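PDB 3Q9T: choline dehydrogenase and related flavoproteins from Aspergillus oryzae, which oxidises formate as a formate oxidase of the glucose-methanol-choline oxidoreductase family, carrying 8-formyl-FAD at its catalytic site. Local coordinates for residues Lys230-Lys242 and Leu530-Asp542. Sequence-based numbering, arbitrary orientation.
Sequences KRLIINEADRTCK and LKVHGIKKLRVAD. With FAY ([(2R,3S,4R,5R)-5-(6-amino-9H-purin-9-yl)-3,4-dihydroxytetrahydrofuran-2-yl]methyl (2R,3S,4S)-5-(8-formyl-7-methyl-2,4-dioxo-3,4-dihydrobenzo[g]pteridin-10(2H)-yl)-2,3,4-trihydroxypentyl dihydrogen diphosphate), chain D.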
# COMPACT_ATOMS: atom_id res chain seq x y z
N LYS A 230 28.67 7.26 -4.33
CA LYS A 230 28.89 6.01 -3.65
C LYS A 230 29.08 6.24 -2.17
O LYS A 230 28.50 5.52 -1.35
CB LYS A 230 30.12 5.30 -4.21
CG LYS A 230 30.45 4.05 -3.45
CD LYS A 230 31.79 3.50 -3.90
CE LYS A 230 32.31 2.47 -2.90
NZ LYS A 230 33.65 1.96 -3.31
N ARG A 231 29.88 7.24 -1.81
CA ARG A 231 30.32 7.41 -0.43
C ARG A 231 31.03 8.75 -0.22
O ARG A 231 31.64 9.28 -1.14
CB ARG A 231 31.30 6.30 -0.08
CG ARG A 231 31.59 6.13 1.40
CD ARG A 231 32.69 5.09 1.57
NE ARG A 231 32.23 3.76 1.18
CZ ARG A 231 33.04 2.75 0.86
NH1 ARG A 231 34.35 2.92 0.88
NH2 ARG A 231 32.53 1.57 0.52
N LEU A 232 30.94 9.31 0.98
CA LEU A 232 31.77 10.45 1.33
C LEU A 232 33.14 9.89 1.69
O LEU A 232 33.22 8.82 2.29
CB LEU A 232 31.18 11.21 2.52
CG LEU A 232 30.46 12.57 2.39
CD1 LEU A 232 30.11 12.97 0.95
CD2 LEU A 232 29.23 12.56 3.27
N ILE A 233 34.21 10.59 1.31
CA ILE A 233 35.58 10.18 1.67
C ILE A 233 35.97 10.78 3.02
O ILE A 233 36.16 12.00 3.16
CB ILE A 233 36.61 10.60 0.58
CG1 ILE A 233 36.18 10.07 -0.80
CG2 ILE A 233 38.02 10.10 0.94
CD1 ILE A 233 37.28 10.20 -1.89
N ILE A 234 36.07 9.91 4.02
CA ILE A 234 36.30 10.33 5.39
C ILE A 234 37.65 9.81 5.90
O ILE A 234 37.90 8.61 5.88
CB ILE A 234 35.21 9.78 6.34
CG1 ILE A 234 33.82 10.15 5.85
CG2 ILE A 234 35.43 10.30 7.76
CD1 ILE A 234 33.51 11.61 5.97
N ASN A 235 38.51 10.71 6.36
CA ASN A 235 39.72 10.31 7.05
C ASN A 235 39.46 10.13 8.54
O ASN A 235 39.16 11.10 9.23
CB ASN A 235 40.83 11.33 6.83
CG ASN A 235 42.13 10.91 7.47
OD1 ASN A 235 42.28 10.96 8.70
ND2 ASN A 235 43.08 10.47 6.65
N GLU A 236 39.55 8.90 9.02
CA GLU A 236 39.27 8.60 10.43
C GLU A 236 40.21 9.28 11.42
O GLU A 236 39.78 9.79 12.45
CB GLU A 236 39.29 7.10 10.68
CG GLU A 236 38.00 6.39 10.33
CD GLU A 236 37.76 5.17 11.22
OE1 GLU A 236 37.53 5.36 12.44
OE2 GLU A 236 37.83 4.04 10.69
N ALA A 237 41.51 9.27 11.11
CA ALA A 237 42.48 9.83 12.04
C ALA A 237 42.21 11.32 12.25
O ALA A 237 42.17 11.81 13.39
CB ALA A 237 43.91 9.59 11.56
N ASP A 238 42.01 12.02 11.14
CA ASP A 238 41.75 13.45 11.13
C ASP A 238 40.28 13.79 11.42
O ASP A 238 39.92 14.96 11.52
CB ASP A 238 42.09 14.04 9.75
CG ASP A 238 43.55 13.84 9.35
OD1 ASP A 238 44.45 14.00 10.21
OD2 ASP A 238 43.79 13.53 8.16
N ARG A 239 39.44 12.76 11.54
CA ARG A 239 37.99 12.96 11.63
C ARG A 239 37.58 14.00 10.62
O ARG A 239 36.86 14.94 10.95
CB ARG A 239 37.60 13.44 13.02
CG ARG A 239 37.84 12.44 14.12
CD ARG A 239 37.95 13.13 15.46
NE ARG A 239 38.69 12.31 16.41
CZ ARG A 239 38.16 11.34 17.15
NH1 ARG A 239 36.86 11.06 17.04
NH2 ARG A 239 38.91 10.65 17.99
N THR A 240 38.03 13.84 9.38
CA THR A 240 37.83 14.88 8.37
C THR A 240 37.23 14.33 7.08
O THR A 240 37.57 13.23 6.63
CB THR A 240 39.17 15.61 8.07
OG1 THR A 240 39.56 16.35 9.24
CG2 THR A 240 39.02 16.56 6.91
N CYS A 241 36.32 15.10 6.49
CA CYS A 241 35.80 14.76 5.18
C CYS A 241 36.68 15.35 4.08
O CYS A 241 36.90 16.55 4.03
CB CYS A 241 34.36 15.22 5.00
SG CYS A 241 33.74 14.76 3.40
N LYS A 242 37.14 14.47 3.19
CA LYS A 242 38.17 14.78 2.22
C LYS A 242 37.57 15.12 0.84
O LYS A 242 38.19 15.80 0.02
CB LYS A 242 39.04 13.52 2.07
CG LYS A 242 40.52 13.67 2.34
CD LYS A 242 40.83 13.79 3.80
CE LYS A 242 42.33 14.02 3.94
NZ LYS A 242 42.85 14.85 2.80
N LEU A 530 25.78 24.27 10.53
CA LEU A 530 25.43 23.24 9.57
C LEU A 530 26.60 22.29 9.36
O LEU A 530 26.63 21.57 8.36
CB LEU A 530 24.97 23.85 8.24
CG LEU A 530 23.69 24.68 8.33
CD1 LEU A 530 23.29 25.18 6.96
CD2 LEU A 530 22.55 23.86 8.97
N LYS A 531 27.53 22.28 10.30
CA LYS A 531 28.62 21.29 10.28
C LYS A 531 28.17 19.98 10.91
O LYS A 531 27.52 19.99 11.96
CB LYS A 531 29.84 21.82 11.05
CG LYS A 531 30.47 23.05 10.42
CD LYS A 531 31.62 23.54 11.28
CE LYS A 531 32.35 24.65 10.60
NZ LYS A 531 33.68 24.81 11.23
N VAL A 532 28.50 18.86 10.27
CA VAL A 532 28.16 17.54 10.80
C VAL A 532 28.87 17.28 12.15
O VAL A 532 30.10 17.29 12.23
CB VAL A 532 28.48 16.41 9.77
CG1 VAL A 532 28.18 15.03 10.34
CG2 VAL A 532 27.69 16.62 8.50
N HIS A 533 28.09 17.09 13.21
CA HIS A 533 28.67 16.78 14.52
C HIS A 533 29.65 15.62 14.36
O HIS A 533 29.30 14.55 13.84
CB HIS A 533 27.60 16.38 15.55
CG HIS A 533 26.62 17.47 15.88
ND1 HIS A 533 26.98 18.64 16.51
CD2 HIS A 533 25.28 17.54 15.70
CE1 HIS A 533 25.91 19.40 16.68
NE2 HIS A 533 24.86 18.75 16.20
N GLY A 534 30.88 15.82 14.82
CA GLY A 534 31.87 14.76 14.80
C GLY A 534 32.81 14.78 13.61
O GLY A 534 33.81 14.07 13.60
N ILE A 535 32.50 15.60 12.61
CA ILE A 535 33.30 15.61 11.38
C ILE A 535 33.71 17.02 10.98
O ILE A 535 32.92 17.94 11.05
CB ILE A 535 32.52 14.95 10.23
CG1 ILE A 535 32.14 13.51 10.58
CG2 ILE A 535 33.37 14.93 8.95
CD1 ILE A 535 33.29 12.52 10.50
N LYS A 536 34.96 17.19 10.57
CA LYS A 536 35.41 18.49 10.08
C LYS A 536 35.30 18.56 8.56
O LYS A 536 35.37 17.53 7.88
CB LYS A 536 36.85 18.76 10.49
CG LYS A 536 37.15 18.61 11.98
CD LYS A 536 38.66 18.69 12.19
CE LYS A 536 39.09 18.24 13.57
NZ LYS A 536 40.59 18.14 13.66
N LYS A 537 35.14 19.76 8.03
CA LYS A 537 35.09 20.02 6.59
C LYS A 537 33.87 19.40 5.89
O LYS A 537 33.91 19.16 4.68
CB LYS A 537 36.39 19.54 5.92
CG LYS A 537 37.66 20.25 6.38
CD LYS A 537 38.83 19.90 5.46
CE LYS A 537 40.02 20.83 5.62
NZ LYS A 537 40.83 20.51 6.84
N LEU A 538 32.80 19.15 6.64
CA LEU A 538 31.59 18.55 6.09
C LEU A 538 30.36 19.28 6.60
O LEU A 538 30.12 19.35 7.80
CB LEU A 538 31.46 17.07 6.48
CG LEU A 538 30.21 16.36 5.94
CD1 LEU A 538 30.11 16.54 4.43
CD2 LEU A 538 30.16 14.87 6.32
N ARG A 539 29.56 19.82 5.68
CA ARG A 539 28.33 20.50 6.06
C ARG A 539 27.17 19.91 5.29
O ARG A 539 27.37 19.27 4.25
CB ARG A 539 28.45 22.00 5.79
CG ARG A 539 29.42 22.71 6.73
CD ARG A 539 29.78 24.10 6.22
NE ARG A 539 29.44 25.12 7.18
CZ ARG A 539 30.27 26.06 7.64
NH1 ARG A 539 31.53 26.15 7.23
NH2 ARG A 539 29.80 26.92 8.53
N VAL A 540 25.96 20.10 5.80
CA VAL A 540 24.76 19.70 5.09
C VAL A 540 23.93 20.93 4.82
O VAL A 540 23.68 21.73 5.73
CB VAL A 540 23.91 18.71 5.90
CG1 VAL A 540 22.62 18.39 5.15
CG2 VAL A 540 24.71 17.45 6.16
N ALA A 541 23.52 21.10 3.56
CA ALA A 541 22.64 22.20 3.19
C ALA A 541 21.53 21.65 2.30
O ALA A 541 21.75 21.39 1.11
CB ALA A 541 23.42 23.36 2.53
N ASP A 542 20.36 21.44 2.90
CA ASP A 542 19.16 20.97 2.22
C ASP A 542 18.05 20.75 3.26
O ASP A 542 18.24 21.02 4.46
CB ASP A 542 19.43 19.70 1.38
CG ASP A 542 19.80 18.49 2.22
OD1 ASP A 542 19.32 18.39 3.37
OD2 ASP A 542 20.57 17.62 1.74
P FAY D . 16.54 20.01 -1.48
N1 FAY D . 7.84 23.31 -2.19
C2 FAY D . 7.30 24.58 -2.40
O2 FAY D . 7.73 25.54 -1.77
N3 FAY D . 6.65 24.85 -3.59
C4 FAY D . 6.05 23.82 -4.26
O4 FAY D . 4.95 24.06 -4.80
N5 FAY D . 6.00 21.48 -4.73
C6 FAY D . 6.26 19.33 -5.62
C7 FAY D . 6.96 18.15 -5.76
C8 FAY D . 8.13 17.95 -5.01
O8 FAY D . 10.07 16.65 -4.84
C9 FAY D . 8.63 18.99 -4.22
PA FAY D . 16.61 18.38 -3.80
C1' FAY D . 9.58 21.01 -2.31
C10 FAY D . 7.46 22.26 -2.99
N10 FAY D . 8.25 21.11 -3.07
N1A FAY D . 24.07 10.76 -6.20
O1A FAY D . 15.85 17.15 -4.15
C1B FAY D . 20.69 14.78 -6.08
O1P FAY D . 17.72 20.86 -1.89
C2' FAY D . 10.74 21.68 -3.07
O2' FAY D . 10.65 21.30 -4.40
C2A FAY D . 24.14 11.95 -6.91
O2A FAY D . 16.09 19.62 -4.47
C2B FAY D . 19.27 14.80 -6.62
O2B FAY D . 19.18 14.39 -7.97
O2P FAY D . 16.56 19.73 0.01
C3' FAY D . 12.23 21.56 -2.61
O3' FAY D . 13.18 21.41 -3.66
N3A FAY D . 23.16 12.91 -6.77
C3B FAY D . 18.92 16.27 -6.48
O3B FAY D . 19.44 16.96 -7.58
O3P FAY D . 16.62 18.58 -2.22
C4' FAY D . 12.51 20.49 -1.59
O4' FAY D . 11.54 20.68 -0.56
C4A FAY D . 22.12 12.69 -5.92
C4B FAY D . 19.72 16.71 -5.27
O4B FAY D . 20.67 15.70 -5.02
C4X FAY D . 6.46 22.51 -3.95
C5' FAY D . 13.96 20.61 -1.05
O5' FAY D . 15.09 20.62 -1.93
C5A FAY D . 22.04 11.51 -5.19
C5B FAY D . 18.82 16.93 -4.07
O5B FAY D . 18.16 18.16 -4.25
C5X FAY D . 6.64 20.27 -4.67
C6A FAY D . 23.02 10.53 -5.33
N6A FAY D . 22.89 9.35 -4.71
N7A FAY D . 20.93 11.57 -4.43
C7M FAY D . 6.35 17.04 -6.59
C8A FAY D . 20.31 12.75 -4.64
C8M FAY D . 9.06 16.88 -5.45
C9A FAY D . 7.87 20.14 -4.00
N9A FAY D . 21.03 13.45 -5.56
O HOH W 1 34.70 12.08 15.56
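Thr240 and Lys536 pair through a single beta bridge, gripped by two backbone bonds: Lys536 N gives to Arg239 O at 3.0 Å, and Cys241 N gives to Lys536 O at 3.0 Å. Around this bridge the side chains sort into two groups. In the first, Thr240 sits with the two exposed lysines. Thr240 OG1 stays beside its own backbone N (chi1 -67°), which puts methyl CG2 anti to N and against Lys537 CD at 3.6 Å, and lets OG1 donate to Asp238 O at 2.7 Å, from above that carbonyl's plane. The extended Lys536 chain slants past OG1, touching it with CB and CD, toward the Asp238 carbonyl, its NZ staying 3.9 Å from Asp238 O.

The contact joins the 227-235/240-248 hairpin to strand 538-540, an edge of the parallel sheet of the Rossmann-like FAD domain; that strand leads to Asp542, in the cofactor pocket beside the pyrophosphate.

Cys241, Ile535, Ile234 and two leucines make up the apolar group. Cys241 CB packs against Leu538 CB at 3.7 Å. Ile535 sets its CG2 branch against Cys241 N, and its CD1 end meets Ile234 CG2, the two side chains crossing at about a right angle. Beyond them, Leu232 CD2 and Leu538 CD2 meet tip to tip, 3.9 Å apart, with Leu275 of helix 267-277 touching both residues.

The hairpin turn carries an Asx motif, Asn235 OD1 accepting from Asp238 N, and a G1 bulge at Arg239-Thr240. At the solvent side, a water lying in the plane of the Arg239 guanidinium takes a bond from NH1 and donates to Gly534 O (2.9 Å from the water oxygen), in the type II turn Val532-Ile535.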